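Local coordinates for protein glutamyl endopeptidase (PDB 6PYM) that probably cleaves peptide bonds on the carbonyl side of glutamate residues as a secreted serine endopeptidase of the chymotrypsin-like S1B family, at residues 44-49 with 95-100. The protein carries 1 engineered substitution. Sequence-based numbering, arbitrary orientation.
Sequences NEILTN and AILRVS
I46 and L97 hold each other by both backbone bonds, I46 N to L97 O at 3.0 Å and L97 N to I46 O at 2.9 Å, the central hydrogen-bonded pair of two neighbouring antiparallel strands. T48 and A95 repeat this pair of hydrogen bonds toward the catalytic end, and V99 N reaches N44 O at the other. In the non-hydrogen-bonded pairs between them, the CA atoms of E45 and L47 make CA-H...O contacts with L97 O and A95 O.

The one salt bridge between the two strands lies on the face shared by E45, L47, I96 and R98. OE2 of E45 takes NE of R98 at 2.8 Å on its anti lone pair, nearly in the guanidinium plane, although the carboxylate and guanidinium planes stand 83° apart. NH2 of R98 adds a weak bond to the same oxygen, while NH1 makes a second salt bridge, to E84 of strand 80-87. The carboxylate's other oxygen, OE1, receives the backbone N of N44 at 2.9 Å from above its plane; the bend at chi2 (84°) folds E45 back for both grips.

Apolar contacts divide between the two faces of the sheet. L47 CD2 lies 3.7 Å from I96 CG1, side by side against helix 200-209, where L47 meets L206 and I96 meets F205, and I96 CG2 touches E45 CG. On the reverse face I46 CG1 packs against L97 CB.

In the N-terminal beta-barrel of the chymotrypsin fold, strand 45-48 leads into H51 and strand 95-99 starts just after D93, both predicted charge relay residues. With a guanidinium and a backbone N-H both bound to it, the buried E45 carboxylate would be expected to stay ionised.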
ATOM      1  N   ASN A  44       4.754  -7.117 -12.148  1.00 10.26           N
ATOM      2  CA  ASN A  44       5.917  -7.285 -11.282  1.00 10.61           C
ATOM      3  C   ASN A  44       6.062  -6.147 -10.280  1.00  9.91           C
ATOM      4  O   ASN A  44       7.175  -5.888  -9.815  1.00 11.22           O
ATOM      5  CB  ASN A  44       7.210  -7.396 -12.099  1.00 12.81           C
ATOM      6  CG  ASN A  44       7.198  -8.576 -13.043  1.00 14.76           C
ATOM      7  OD1 ASN A  44       7.245  -9.725 -12.607  1.00 14.59           O
ATOM      8  ND2 ASN A  44       7.129  -8.301 -14.345  1.00 16.31           N
ATOM      9  N   GLU A  45       4.982  -5.443  -9.947  1.00  9.60           N
ATOM     10  CA  GLU A  45       5.138  -4.157  -9.280  1.00  9.75           C
ATOM     11  C   GLU A  45       4.174  -3.975  -8.122  1.00  8.54           C
ATOM     12  O   GLU A  45       2.985  -4.301  -8.226  1.00  9.03           O
ATOM     13  CB  GLU A  45       4.914  -2.994 -10.253  1.00 10.35           C
ATOM     14  CG  GLU A  45       6.022  -2.811 -11.283  1.00 11.18           C
ATOM     15  CD  GLU A  45       5.887  -3.709 -12.505  1.00 11.40           C
ATOM     16  OE1 GLU A  45       4.789  -4.243 -12.770  1.00 11.05           O
ATOM     17  OE2 GLU A  45       6.909  -3.847 -13.214  1.00 14.59           O
ATOM     18  N   ILE A  46       4.698  -3.394  -7.045  1.00  8.37           N
ATOM     19  CA  ILE A  46       3.889  -2.882  -5.947  1.00  8.43           C
ATOM     20  C   ILE A  46       4.149  -1.388  -5.816  1.00  7.80           C
ATOM     21  O   ILE A  46       5.176  -0.867  -6.257  1.00  9.00           O
ATOM     22  CB  ILE A  46       4.144  -3.594  -4.596  1.00  8.36           C
ATOM     23  CG1 ILE A  46       5.519  -3.238  -4.024  1.00  9.10           C
ATOM     24  CG2 ILE A  46       3.997  -5.102  -4.739  1.00 10.97           C
ATOM     25  CD1 ILE A  46       5.663  -3.565  -2.542  1.00 11.47           C
ATOM     26  N   LEU A  47       3.197  -0.702  -5.190  1.00  7.49           N
ATOM     27  CA  LEU A  47       3.411   0.641  -4.668  1.00  7.85           C
ATOM     28  C   LEU A  47       3.613   0.571  -3.161  1.00  7.25           C
ATOM     29  O   LEU A  47       2.968  -0.223  -2.465  1.00  7.45           O
ATOM     30  CB  LEU A  47       2.224   1.560  -4.950  1.00  8.53           C
ATOM     31  CG  LEU A  47       1.829   1.647  -6.425  1.00  8.62           C
ATOM     32  CD1 LEU A  47       0.658   2.602  -6.601  1.00  9.90           C
ATOM     33  CD2 LEU A  47       3.011   2.021  -7.310  1.00 10.19           C
ATOM     34  N   THR A  48       4.500   1.427  -2.668  1.00  7.38           N
ATOM     35  CA  THR A  48       4.737   1.624  -1.247  1.00  7.85           C
ATOM     36  C   THR A  48       5.340   3.021  -1.075  1.00  7.20           C
ATOM     37  O   THR A  48       5.256   3.858  -1.983  1.00  8.12           O
ATOM     38  CB  THR A  48       5.585   0.468  -0.686  1.00  7.63           C
ATOM     39  OG1 THR A  48       5.707   0.605   0.731  1.00  7.93           O
ATOM     40  CG2 THR A  48       6.970   0.450  -1.314  1.00 10.06           C
ATOM     41  N   ASN A  49       5.931   3.282   0.093  1.00  7.41           N
ATOM     42  CA  ASN A  49       6.542   4.580   0.356  1.00  7.11           C
ATOM     43  C   ASN A  49       8.036   4.573   0.035  1.00  7.26           C
ATOM     44  O   ASN A  49       8.713   3.549   0.153  1.00  8.48           O
ATOM     45  CB  ASN A  49       6.433   4.975   1.830  1.00  7.85           C
ATOM     46  CG  ASN A  49       5.012   5.126   2.336  1.00  7.29           C
ATOM     47  OD1 ASN A  49       4.778   4.934   3.527  1.00  8.55           O
ATOM     48  ND2 ASN A  49       4.076   5.508   1.471  1.00  8.15           N
ATOM     49  N   ALA A  95       6.925   5.211  -3.976  1.00  8.23           N
ATOM     50  CA  ALA A  95       7.866   4.482  -4.807  1.00  9.01           C
ATOM     51  C   ALA A  95       7.191   3.252  -5.387  1.00  8.44           C
ATOM     52  O   ALA A  95       6.311   2.648  -4.761  1.00  9.26           O
ATOM     53  CB  ALA A  95       9.097   4.039  -4.008  1.00  9.60           C
ATOM     54  N   ILE A  96       7.606   2.891  -6.597  1.00  8.19           N
ATOM     55  CA  ILE A  96       7.317   1.578  -7.156  1.00  8.93           C
ATOM     56  C   ILE A  96       8.443   0.656  -6.732  1.00  9.24           C
ATOM     57  O   ILE A  96       9.623   1.024  -6.819  1.00 10.24           O
ATOM     58  CB  ILE A  96       7.239   1.636  -8.691  1.00  9.98           C
ATOM     59  CG1 ILE A  96       6.128   2.582  -9.155  1.00 10.28           C
ATOM     60  CG2 ILE A  96       7.072   0.230  -9.269  1.00 11.06           C
ATOM     61  CD1 ILE A  96       6.188   2.917 -10.647  1.00 12.13           C
ATOM     62  N   LEU A  97       8.097  -0.536  -6.270  1.00  8.82           N
ATOM     63  CA  LEU A  97       9.080  -1.595  -6.082  1.00  9.57           C
ATOM     64  C   LEU A  97       8.757  -2.684  -7.091  1.00  9.60           C
ATOM     65  O   LEU A  97       7.682  -3.292  -7.038  1.00  9.31           O
ATOM     66  CB  LEU A  97       9.070  -2.158  -4.663  1.00 10.54           C
ATOM     67  CG  LEU A  97      10.068  -3.302  -4.432  1.00 11.24           C
ATOM     68  CD1 LEU A  97      11.514  -2.833  -4.563  1.00 11.94           C
ATOM     69  CD2 LEU A  97       9.840  -3.938  -3.083  1.00 12.45           C
ATOM     70  N   ARG A  98       9.668  -2.895  -8.035  1.00 10.72           N
ATOM     71  CA  ARG A  98       9.572  -4.031  -8.934  1.00 10.68           C
ATOM     72  C   ARG A  98      10.181  -5.231  -8.231  1.00 10.11           C
ATOM     73  O   ARG A  98      11.256  -5.118  -7.633  1.00 11.71           O
ATOM     74  CB  ARG A  98      10.334  -3.721 -10.219  1.00 12.96           C
ATOM     75  CG  ARG A  98      10.241  -4.775 -11.301  1.00 15.40           C
ATOM     76  CD  ARG A  98      10.659  -4.178 -12.640  1.00 18.14           C
ATOM     77  NE  ARG A  98       9.652  -3.239 -13.127  1.00 17.09           N
ATOM     78  CZ  ARG A  98       9.924  -2.082 -13.721  1.00 17.31           C
ATOM     79  NH1 ARG A  98      11.179  -1.700 -13.906  1.00 20.98           N
ATOM     80  NH2 ARG A  98       8.930  -1.304 -14.126  1.00 18.55           N
ATOM     81  N   VAL A  99       9.489  -6.365  -8.278  1.00 10.21           N
ATOM     82  CA  VAL A  99       9.940  -7.585  -7.629  1.00 11.10           C
ATOM     83  C   VAL A  99      10.234  -8.647  -8.679  1.00 10.79           C
ATOM     84  O   VAL A  99       9.655  -8.658  -9.772  1.00 13.75           O
ATOM     85  CB  VAL A  99       8.930  -8.114  -6.585  1.00 10.41           C
ATOM     86  CG1 VAL A  99       8.805  -7.134  -5.427  1.00 12.02           C
ATOM     87  CG2 VAL A  99       7.569  -8.372  -7.221  1.00 11.60           C
ATOM     88  N   SER A 100      11.133  -9.559  -8.322  1.00 11.67           N
ATOM     89  CA  SER A 100      11.441 -10.695  -9.171  1.00 12.64           C
ATOM     90  C   SER A 100      10.306 -11.714  -9.121  1.00 13.16           C
ATOM     91  O   SER A 100       9.509 -11.722  -8.180  1.00 14.18           O
ATOM     92  CB  SER A 100      12.725 -11.362  -8.682  1.00 15.80           C
ATOM     93  OG  SER A 100      13.836 -10.494  -8.809  1.00 15.69           O
TER
HETATM   94  O   HOH W   1       6.940 -10.755 -10.033  1.00 13.61           O